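PDB 2OKM: collagen adhesin from Enterococcus faecalis, which probably binds collagen at the bacterial surface, a role of the whole wall-anchored adhesin, of which this chain is the collagen-binding subdomain. Local coordinates for residues S17-N25 with F102-I110; F54-K65 with S68-Y77. All blocks are in the same frame, centred on the assembly; numbering follows the deposited sequence.

Interaction 1. Residues S17-N25 with F102-I110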
loop_
_atom_site.group_PDB
_atom_site.type_symbol
_atom_site.label_atom_id
_atom_site.label_comp_id
_atom_site.label_asym_id
_atom_site.label_seq_id
_atom_site.Cartn_x
_atom_site.Cartn_y
_atom_site.Cartn_z
ATOM N N SER A 17 14.527 13.869 -5.655
ATOM C CA SER A 17 14.232 14.501 -6.930
ATOM C C SER A 17 13.798 13.432 -7.931
ATOM O O SER A 17 14.325 12.319 -7.934
ATOM C CB SER A 17 15.473 15.224 -7.455
ATOM O OG SER A 17 15.255 15.736 -8.756
ATOM N N ASN A 18 12.828 13.776 -8.769
ATOM C CA ASN A 18 12.323 12.865 -9.787
ATOM C C ASN A 18 11.783 11.541 -9.247
ATOM O O ASN A 18 11.961 10.493 -9.860
ATOM C CB ASN A 18 13.410 12.601 -10.834
ATOM C CG ASN A 18 13.763 13.846 -11.633
ATOM O OD1 ASN A 18 14.672 13.830 -12.461
ATOM N ND2 ASN A 18 13.037 14.934 -11.386
ATOM N N GLN A 19 11.128 11.593 -8.095
ATOM C CA GLN A 19 10.536 10.401 -7.504
ATOM C C GLN A 19 9.173 10.726 -6.920
ATOM O O GLN A 19 8.926 11.849 -6.477
ATOM C CB GLN A 19 11.420 9.820 -6.388
ATOM C CG GLN A 19 12.498 8.857 -6.862
ATOM C CD GLN A 19 13.165 8.110 -5.716
ATOM O OE1 GLN A 19 13.937 7.179 -5.934
ATOM N NE2 GLN A 19 12.867 8.518 -4.489
ATOM N N VAL A 20 8.284 9.742 -6.941
ATOM C CA VAL A 20 6.962 9.908 -6.363
ATOM C C VAL A 20 6.952 9.004 -5.139
ATOM O O VAL A 20 7.371 7.847 -5.218
ATOM C CB VAL A 20 5.838 9.448 -7.315
ATOM C CG1 VAL A 20 4.491 9.576 -6.619
ATOM C CG2 VAL A 20 5.849 10.287 -8.585
ATOM N N ARG A 21 6.515 9.541 -4.002
ATOM C CA ARG A 21 6.430 8.749 -2.780
ATOM C C ARG A 21 4.980 8.306 -2.642
ATOM O O ARG A 21 4.069 9.135 -2.651
ATOM C CB ARG A 21 6.826 9.572 -1.550
ATOM C CG ARG A 21 8.221 10.176 -1.593
ATOM C CD ARG A 21 8.663 10.554 -0.180
ATOM N NE ARG A 21 7.649 11.341 0.520
ATOM C CZ ARG A 21 7.596 11.489 1.842
ATOM N NH1 ARG A 21 8.500 10.902 2.614
ATOM N NH2 ARG A 21 6.637 12.221 2.394
ATOM N N TRP A 22 4.765 6.999 -2.530
ATOM C CA TRP A 22 3.418 6.459 -2.403
ATOM C C TRP A 22 3.190 5.853 -1.027
ATOM O O TRP A 22 4.134 5.416 -0.362
ATOM C CB TRP A 22 3.160 5.397 -3.482
ATOM C CG TRP A 22 3.002 5.953 -4.875
ATOM C CD1 TRP A 22 3.905 5.876 -5.900
ATOM C CD2 TRP A 22 1.877 6.680 -5.387
ATOM N NE1 TRP A 22 3.409 6.508 -7.017
ATOM C CE2 TRP A 22 2.164 7.009 -6.731
ATOM C CE3 TRP A 22 0.646 7.080 -4.842
ATOM C CZ2 TRP A 22 1.274 7.730 -7.539
ATOM C CZ3 TRP A 22 -0.244 7.798 -5.646
ATOM C CH2 TRP A 22 0.076 8.111 -6.982
ATOM N N PHE A 23 1.931 5.846 -0.599
ATOM C CA PHE A 23 1.572 5.301 0.703
ATOM C C PHE A 23 0.303 4.462 0.629
ATOM O O PHE A 23 -0.724 4.921 0.120
ATOM C CB PHE A 23 1.320 6.429 1.713
ATOM C CG PHE A 23 2.461 7.404 1.857
ATOM C CD1 PHE A 23 2.692 8.378 0.895
ATOM C CD2 PHE A 23 3.286 7.361 2.978
ATOM C CE1 PHE A 23 3.732 9.301 1.042
ATOM C CE2 PHE A 23 4.329 8.280 3.137
ATOM C CZ PHE A 23 4.548 9.250 2.167
ATOM N N LEU A 24 0.379 3.236 1.135
ATOM C CA LEU A 24 -0.783 2.359 1.190
ATOM C C LEU A 24 -1.115 2.318 2.678
ATOM O O LEU A 24 -0.351 1.784 3.476
ATOM C CB LEU A 24 -0.434 0.960 0.675
ATOM C CG LEU A 24 0.198 0.911 -0.720
ATOM C CD1 LEU A 24 0.448 -0.540 -1.083
ATOM C CD2 LEU A 24 -0.710 1.569 -1.759
ATOM N N ASN A 25 -2.250 2.905 3.045
ATOM C CA ASN A 25 -2.665 2.981 4.444
ATOM C C ASN A 25 -3.705 1.929 4.758
ATOM O O ASN A 25 -4.876 2.066 4.415
ATOM C CB ASN A 25 -3.198 4.379 4.711
ATOM C CG ASN A 25 -2.137 5.435 4.497
ATOM O OD1 ASN A 25 -1.256 5.618 5.335
ATOM N ND2 ASN A 25 -2.200 6.115 3.359
ATOM N N PHE A 102 -1.050 -1.039 8.895
ATOM C CA PHE A 102 0.145 -1.099 8.067
ATOM C C PHE A 102 0.215 0.132 7.179
ATOM O O PHE A 102 -0.747 0.445 6.483
ATOM C CB PHE A 102 0.109 -2.306 7.117
ATOM C CG PHE A 102 -0.029 -3.638 7.798
ATOM C CD1 PHE A 102 1.084 -4.451 7.993
ATOM C CD2 PHE A 102 -1.276 -4.092 8.223
ATOM C CE1 PHE A 102 0.958 -5.704 8.602
ATOM C CE2 PHE A 102 -1.412 -5.339 8.831
ATOM C CZ PHE A 102 -0.294 -6.145 9.021
ATOM N N ILE A 103 1.334 0.844 7.214
ATOM C CA ILE A 103 1.508 1.953 6.291
ATOM C C ILE A 103 2.660 1.468 5.425
ATOM O O ILE A 103 3.786 1.295 5.896
ATOM C CB ILE A 103 1.871 3.274 6.981
ATOM C CG1 ILE A 103 0.657 3.783 7.764
ATOM C CG2 ILE A 103 2.281 4.313 5.929
ATOM C CD1 ILE A 103 0.908 5.056 8.544
ATOM N N VAL A 104 2.354 1.199 4.163
ATOM C CA VAL A 104 3.350 0.706 3.227
ATOM C C VAL A 104 3.884 1.878 2.436
ATOM O O VAL A 104 3.126 2.588 1.777
ATOM C CB VAL A 104 2.743 -0.324 2.243
ATOM C CG1 VAL A 104 3.845 -0.959 1.402
ATOM C CG2 VAL A 104 1.983 -1.393 3.016
ATOM N N ARG A 105 5.191 2.083 2.520
ATOM C CA ARG A 105 5.838 3.165 1.802
ATOM C C ARG A 105 6.697 2.597 0.683
ATOM O O ARG A 105 7.416 1.623 0.878
ATOM C CB ARG A 105 6.739 3.976 2.744
ATOM C CG ARG A 105 6.008 4.820 3.789
ATOM C CD ARG A 105 7.014 5.560 4.666
ATOM N NE ARG A 105 6.380 6.540 5.549
ATOM C CZ ARG A 105 5.701 6.238 6.652
ATOM N NH1 ARG A 105 5.562 4.975 7.032
ATOM N NH2 ARG A 105 5.152 7.206 7.377
ATOM N N TYR A 106 6.603 3.200 -0.496
ATOM C CA TYR A 106 7.429 2.795 -1.622
ATOM C C TYR A 106 7.506 3.965 -2.579
ATOM O O TYR A 106 6.678 4.876 -2.528
ATOM C CB TYR A 106 6.869 1.543 -2.319
ATOM C CG TYR A 106 5.558 1.730 -3.049
ATOM C CD1 TYR A 106 5.527 2.134 -4.387
ATOM C CD2 TYR A 106 4.344 1.484 -2.405
ATOM C CE1 TYR A 106 4.318 2.285 -5.064
ATOM C CE2 TYR A 106 3.131 1.634 -3.070
ATOM C CZ TYR A 106 3.124 2.033 -4.399
ATOM O OH TYR A 106 1.928 2.184 -5.059
ATOM N N THR A 107 8.508 3.951 -3.448
ATOM C CA THR A 107 8.665 5.034 -4.399
ATOM C C THR A 107 8.683 4.534 -5.823
ATOM O O THR A 107 8.840 3.343 -6.085
ATOM C CB THR A 107 9.984 5.795 -4.181
ATOM O OG1 THR A 107 11.077 4.868 -4.196
ATOM C CG2 THR A 107 9.962 6.539 -2.858
ATOM N N SER A 108 8.498 5.470 -6.739
ATOM C CA SER A 108 8.561 5.176 -8.152
ATOM C C SER A 108 9.399 6.287 -8.734
ATOM O O SER A 108 9.354 7.421 -8.259
ATOM C CB SER A 108 7.172 5.166 -8.778
ATOM O OG SER A 108 6.469 4.018 -8.349
ATOM N N THR A 109 10.193 5.948 -9.738
ATOM C CA THR A 109 11.036 6.928 -10.397
ATOM C C THR A 109 10.214 7.586 -11.494
ATOM O O THR A 109 9.493 6.909 -12.227
ATOM C CB THR A 109 12.274 6.255 -11.026
ATOM O OG1 THR A 109 13.078 5.675 -9.991
ATOM C CG2 THR A 109 13.099 7.272 -11.802
ATOM N N ILE A 110 10.312 8.907 -11.589
ATOM C CA ILE A 110 9.586 9.652 -12.604
ATOM C C ILE A 110 10.397 9.617 -13.895
ATOM O O ILE A 110 11.570 9.981 -13.907
ATOM C CB ILE A 110 9.383 11.115 -12.168
ATOM C CG1 ILE A 110 8.538 11.158 -10.891
ATOM C CG2 ILE A 110 8.719 11.902 -13.287
ATOM C CD1 ILE A 110 8.400 12.542 -10.277
HETATM O O HOH W 1 14.923 6.871 -8.597
#
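From Gln19-Thr109 to Asn25-Ile103 the strands 19-25 and 102-110 run antiparallel as neighbours in one sheet of the mainly beta collagen-binding domain, their axes at 162° and hydrogen-bonded pairs at Val20-Ser108, Trp22-Tyr106 and Leu24-Val104. Trp22 N gives Tyr106 O a bond of 2.9 Å, while the return bond from Tyr106 N to Trp22 O is weak at 3.3 Å. Beyond the Gln19-Thr109 pair, Ile110 N still reaches Asn18 O at 2.9 Å.

The buried face carries Val20, Trp22, Leu24, Val104, Tyr106 and Ser108. Tyr106 has its CG wedged between its own backbone N and carbonyl carbon (chi1 68°), and this swings the ring across to strand 19-25. There Trp22 CB sits over the ring face, 3.5 Å from Tyr106 CZ, a CH-pi contact; the five-membered ring of the indole lies beside the phenol, not squarely over it. Leu24 CG meets the same phenol at its edge, 3.8 Å from Tyr106 CE2. The polar ends on this face find partners on other strands: Tyr106 OH, Trp22 NE1 and Ser108 OG are hydrogen-bonded to Lys9 NZ, Gln47 OE1 and Gln43 NE2 respectively.

On the other face, Arg105 reaches past Phe23 with its chain extended as far as NE, which lies at the phenyl edge 3.6 Å from Phe23 CE2; ring and guanidinium planes stand 77° apart. Arg21, in turn, makes a salt bridge with Asp12. At the Gln19-Thr109 end, one water ties the strands together, donating to Gln19 OE1 at 2.9 Å and hydrogen-bonded to Thr109 OG1 at 2.6 Å, a hydroxyl that Asn50 ND2 also holds.

Interaction 2. Residues F54-K65 with S68-Y77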
loop_
_atom_site.group_PDB
_atom_site.type_symbol
_atom_site.label_atom_id
_atom_site.label_comp_id
_atom_site.label_asym_id
_atom_site.label_seq_id
_atom_site.Cartn_x
_atom_site.Cartn_y
_atom_site.Cartn_z
ATOM N N PHE A 54 10.216 -0.774 -0.846
ATOM C CA PHE A 54 9.171 -1.013 0.147
ATOM C C PHE A 54 9.570 -1.127 1.611
ATOM O O PHE A 54 10.523 -1.819 1.954
ATOM C CB PHE A 54 8.381 -2.276 -0.209
ATOM C CG PHE A 54 7.484 -2.124 -1.404
ATOM C CD1 PHE A 54 8.012 -2.055 -2.694
ATOM C CD2 PHE A 54 6.104 -2.063 -1.242
ATOM C CE1 PHE A 54 7.173 -1.926 -3.800
ATOM C CE2 PHE A 54 5.259 -1.934 -2.342
ATOM C CZ PHE A 54 5.795 -1.865 -3.624
ATOM N N THR A 55 8.829 -0.434 2.473
ATOM C CA THR A 55 9.037 -0.538 3.914
ATOM C C THR A 55 7.645 -0.625 4.518
ATOM O O THR A 55 6.678 -0.086 3.965
ATOM C CB THR A 55 9.805 0.660 4.542
ATOM O OG1 THR A 55 9.035 1.858 4.434
ATOM C CG2 THR A 55 11.150 0.844 3.862
ATOM N N PHE A 56 7.545 -1.319 5.644
ATOM C CA PHE A 56 6.266 -1.508 6.310
ATOM C C PHE A 56 6.271 -0.974 7.738
ATOM O O PHE A 56 7.070 -1.399 8.571
ATOM C CB PHE A 56 5.889 -2.995 6.308
ATOM C CG PHE A 56 5.701 -3.574 4.934
ATOM C CD1 PHE A 56 6.798 -3.841 4.121
ATOM C CD2 PHE A 56 4.422 -3.838 4.447
ATOM C CE1 PHE A 56 6.624 -4.365 2.837
ATOM C CE2 PHE A 56 4.237 -4.362 3.167
ATOM C CZ PHE A 56 5.342 -4.625 2.361
ATOM N N ASP A 57 5.356 -0.041 7.991
ATOM C CA ASP A 57 5.166 0.624 9.284
ATOM C C ASP A 57 3.993 -0.121 9.918
ATOM O O ASP A 57 2.836 0.160 9.607
ATOM C CB ASP A 57 4.808 2.087 9.000
ATOM C CG ASP A 57 4.590 2.910 10.249
ATOM O OD1 ASP A 57 4.521 2.340 11.357
ATOM O OD2 ASP A 57 4.477 4.149 10.100
ATOM N N ILE A 58 4.305 -1.074 10.798
ATOM C CA ILE A 58 3.298 -1.932 11.423
ATOM C C ILE A 58 3.036 -1.595 12.884
ATOM O O ILE A 58 3.953 -1.589 13.703
ATOM C CB ILE A 58 3.743 -3.405 11.310
ATOM C CG1 ILE A 58 4.218 -3.681 9.880
ATOM C CG2 ILE A 58 2.591 -4.339 11.667
ATOM C CD1 ILE A 58 4.715 -5.094 9.664
ATOM N N VAL A 59 1.772 -1.342 13.210
ATOM C CA VAL A 59 1.419 -0.957 14.570
ATOM C C VAL A 59 0.187 -1.623 15.171
ATOM O O VAL A 59 -0.850 -1.741 14.520
ATOM C CB VAL A 59 1.186 0.580 14.646
ATOM C CG1 VAL A 59 0.865 0.998 16.074
ATOM C CG2 VAL A 59 2.408 1.327 14.137
ATOM N N ASN A 60 0.316 -2.072 16.416
ATOM C CA ASN A 60 -0.815 -2.624 17.151
ATOM C C ASN A 60 -0.604 -2.232 18.612
ATOM O O ASN A 60 0.377 -1.550 18.929
ATOM C CB ASN A 60 -0.959 -4.148 16.975
ATOM C CG ASN A 60 0.271 -4.921 17.387
ATOM O OD1 ASN A 60 0.903 -4.622 18.393
ATOM N ND2 ASN A 60 0.601 -5.949 16.612
ATOM N N ASP A 61 -1.516 -2.627 19.495
ATOM C CA ASP A 61 -1.393 -2.253 20.903
ATOM C C ASP A 61 -0.277 -2.966 21.655
ATOM O O ASP A 61 -0.119 -2.789 22.866
ATOM C CB ASP A 61 -2.730 -2.453 21.636
ATOM C CG ASP A 61 -3.222 -3.891 21.597
ATOM O OD1 ASP A 61 -2.456 -4.785 21.182
ATOM O OD2 ASP A 61 -4.385 -4.126 21.998
ATOM N N LYS A 62 0.509 -3.761 20.938
ATOM C CA LYS A 62 1.610 -4.487 21.554
ATOM C C LYS A 62 2.953 -3.884 21.158
ATOM O O LYS A 62 3.867 -3.784 21.978
ATOM C CB LYS A 62 1.580 -5.958 21.124
ATOM C CG LYS A 62 0.350 -6.727 21.582
ATOM C CD LYS A 62 0.327 -8.144 21.012
ATOM C CE LYS A 62 0.111 -8.138 19.506
ATOM N NZ LYS A 62 0.074 -9.515 18.940
ATOM N N GLU A 63 3.068 -3.462 19.903
ATOM C CA GLU A 63 4.339 -2.932 19.437
ATOM C C GLU A 63 4.282 -2.152 18.132
ATOM O O GLU A 63 3.320 -2.241 17.366
ATOM C CB GLU A 63 5.324 -4.094 19.278
ATOM C CG GLU A 63 4.775 -5.218 18.399
ATOM C CD GLU A 63 5.613 -6.486 18.428
ATOM O OE1 GLU A 63 5.139 -7.516 17.901
ATOM O OE2 GLU A 63 6.741 -6.463 18.964
ATOM N N THR A 64 5.344 -1.386 17.903
ATOM C CA THR A 64 5.517 -0.590 16.697
ATOM C C THR A 64 6.742 -1.166 15.986
ATOM O O THR A 64 7.800 -1.342 16.599
ATOM C CB THR A 64 5.784 0.891 17.036
ATOM O OG1 THR A 64 4.623 1.454 17.658
ATOM C CG2 THR A 64 6.115 1.678 15.777
ATOM N N LYS A 65 6.599 -1.481 14.704
ATOM C CA LYS A 65 7.708 -2.039 13.941
ATOM C C LYS A 65 7.790 -1.376 12.570
ATOM O O LYS A 65 6.778 -0.999 11.987
ATOM C CB LYS A 65 7.533 -3.567 13.764
ATOM C CG LYS A 65 7.437 -4.359 15.082
ATOM C CD LYS A 65 6.851 -5.782 14.895
ATOM C CE LYS A 65 7.785 -6.716 14.137
ATOM N NZ LYS A 65 7.298 -8.133 14.147
ATOM N N SER A 68 11.466 -4.222 6.470
ATOM C CA SER A 68 11.627 -4.307 5.023
ATOM C C SER A 68 10.656 -5.324 4.448
ATOM O O SER A 68 9.981 -6.044 5.185
ATOM C CB SER A 68 13.050 -4.750 4.683
ATOM O OG SER A 68 13.262 -6.075 5.139
ATOM N N LEU A 69 10.595 -5.379 3.122
ATOM C CA LEU A 69 9.728 -6.327 2.433
ATOM C C LEU A 69 10.159 -7.755 2.763
ATOM O O LEU A 69 9.326 -8.619 3.030
ATOM C CB LEU A 69 9.804 -6.102 0.922
ATOM C CG LEU A 69 9.048 -7.083 0.027
ATOM C CD1 LEU A 69 7.564 -7.085 0.374
ATOM C CD2 LEU A 69 9.259 -6.686 -1.428
ATOM N N ALA A 70 11.465 -8.002 2.745
ATOM C CA ALA A 70 11.974 -9.335 3.055
ATOM C C ALA A 70 11.558 -9.743 4.467
ATOM O O ALA A 70 11.143 -10.878 4.694
ATOM C CB ALA A 70 13.498 -9.363 2.922
ATOM N N GLU A 71 11.662 -8.809 5.411
ATOM C CA GLU A 71 11.288 -9.077 6.797
ATOM C C GLU A 71 9.776 -9.275 6.925
ATOM O O GLU A 71 9.311 -10.123 7.688
ATOM C CB GLU A 71 11.774 -7.929 7.694
ATOM C CG GLU A 71 13.295 -7.922 7.879
ATOM C CD GLU A 71 13.849 -6.610 8.422
ATOM O OE1 GLU A 71 15.054 -6.574 8.755
ATOM O OE2 GLU A 71 13.099 -5.613 8.506
ATOM N N PHE A 72 9.018 -8.492 6.163
ATOM C CA PHE A 72 7.559 -8.567 6.145
ATOM C C PHE A 72 7.144 -9.992 5.775
ATOM O O PHE A 72 6.256 -10.585 6.389
ATOM C CB PHE A 72 7.027 -7.565 5.105
ATOM C CG PHE A 72 5.538 -7.627 4.878
ATOM C CD1 PHE A 72 4.649 -7.058 5.788
ATOM C CD2 PHE A 72 5.027 -8.223 3.727
ATOM C CE1 PHE A 72 3.271 -7.080 5.546
ATOM C CE2 PHE A 72 3.654 -8.250 3.477
ATOM C CZ PHE A 72 2.774 -7.680 4.385
ATOM N N GLU A 73 7.802 -10.544 4.763
ATOM C CA GLU A 73 7.492 -11.891 4.317
ATOM C C GLU A 73 8.063 -12.965 5.240
ATOM O O GLU A 73 7.386 -13.942 5.555
ATOM C CB GLU A 73 8.005 -12.088 2.890
ATOM C CG GLU A 73 7.253 -11.238 1.880
ATOM C CD GLU A 73 7.753 -11.419 0.465
ATOM O OE1 GLU A 73 6.978 -11.143 -0.473
ATOM O OE2 GLU A 73 8.922 -11.827 0.289
ATOM N N GLN A 74 9.301 -12.778 5.680
ATOM C CA GLN A 74 9.953 -13.746 6.557
ATOM C C GLN A 74 9.207 -13.902 7.880
ATOM O O GLN A 74 9.139 -15.000 8.439
ATOM C CB GLN A 74 11.402 -13.315 6.821
ATOM C CG GLN A 74 12.279 -14.363 7.507
ATOM C CD GLN A 74 11.913 -14.591 8.959
ATOM O OE1 GLN A 74 11.857 -13.650 9.752
ATOM N NE2 GLN A 74 11.668 -15.847 9.319
ATOM N N GLN A 75 8.629 -12.808 8.372
ATOM C CA GLN A 75 7.906 -12.835 9.639
ATOM C C GLN A 75 6.446 -13.269 9.557
ATOM O O GLN A 75 5.723 -13.222 10.551
ATOM C CB GLN A 75 8.023 -11.472 10.327
ATOM C CG GLN A 75 9.428 -11.204 10.850
ATOM C CD GLN A 75 9.581 -9.833 11.472
ATOM O OE1 GLN A 75 8.723 -9.385 12.231
ATOM N NE2 GLN A 75 10.690 -9.165 11.165
ATOM N N GLY A 76 6.016 -13.686 8.371
ATOM C CA GLY A 76 4.655 -14.161 8.200
ATOM C C GLY A 76 3.535 -13.140 8.156
ATOM O O GLY A 76 2.400 -13.460 8.506
ATOM N N TYR A 77 3.835 -11.916 7.727
ATOM C CA TYR A 77 2.809 -10.884 7.639
ATOM C C TYR A 77 2.065 -10.942 6.314
ATOM O O TYR A 77 0.906 -10.548 6.228
ATOM C CB TYR A 77 3.412 -9.484 7.772
ATOM C CG TYR A 77 3.769 -9.074 9.177
ATOM C CD1 TYR A 77 5.078 -9.163 9.637
ATOM C CD2 TYR A 77 2.797 -8.574 10.043
ATOM C CE1 TYR A 77 5.417 -8.759 10.927
ATOM C CE2 TYR A 77 3.127 -8.169 11.338
ATOM C CZ TYR A 77 4.438 -8.263 11.768
ATOM O OH TYR A 77 4.782 -7.848 13.035
HETATM O O HOH W 2 12.308 -3.609 1.333
#
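Lys65 NZ is gripped twice: it donates to Gln75 OE1 at 2.7 Å, nearly in line with the amide C=O, and to Tyr77 OH at 2.8 Å. The lysine chain is bent at chi3 (69°), which turns its ammonium to the edge of the Tyr77 ring, close to the ring plane. Ile58 takes one face of that ring, its CD1 lying 3.7 Å above the centre, while Lys96 makes a cation-pi contact with Tyr77.

Two residues before Ile58, Phe56 forms an offset stack with Phe72, centroids 3.9 Å apart and planes only 10° from parallel. Phe72 sends its CG anti to the backbone N (chi1 174°), carrying the ring off the helix and under the Phe56 face; its CB also lies over that face. Leu69 CD1 packs against the same phenyl, 3.8 Å from Phe56 CE1. At the helix start a water receives a bond from Leu69 N and gives one to Phe54 O, bridging Phe54 and the first turn of the helix.

Both helix ends are capped. Ser68 and Glu71 exchange bonds in a capping box, and Gly76 closes a Schellman motif. The whole is a beta hairpin, 55-59 with the strand beginning at Thr64, followed at once by a short helix 69-74 that folds back across it through an aromatic interface.

In the fold
Interactions 1 and 2 meet along strand 101-110, which pairs with strand 19-26 in the first and has strand 55-59 of the second as another neighbour in the same sheet; their centres lie about 17 Å apart. Backbone bonds join them where Ile103 N meets Asp57 O and Thr55 N meets Arg105 O, and on the buried side the Phe54 ring stacks on Tyr106. Both are partly buried. Interaction 1 is a strand pairing held in register by main-chain bonds, its Trp22-Tyr106 face inside and the other partly exposed. Interaction 2 attaches a helix to the sheet through side chains: Phe56, Ile58, Phe72 and Tyr77 inside, Lys65 and Gln75 partly exposed.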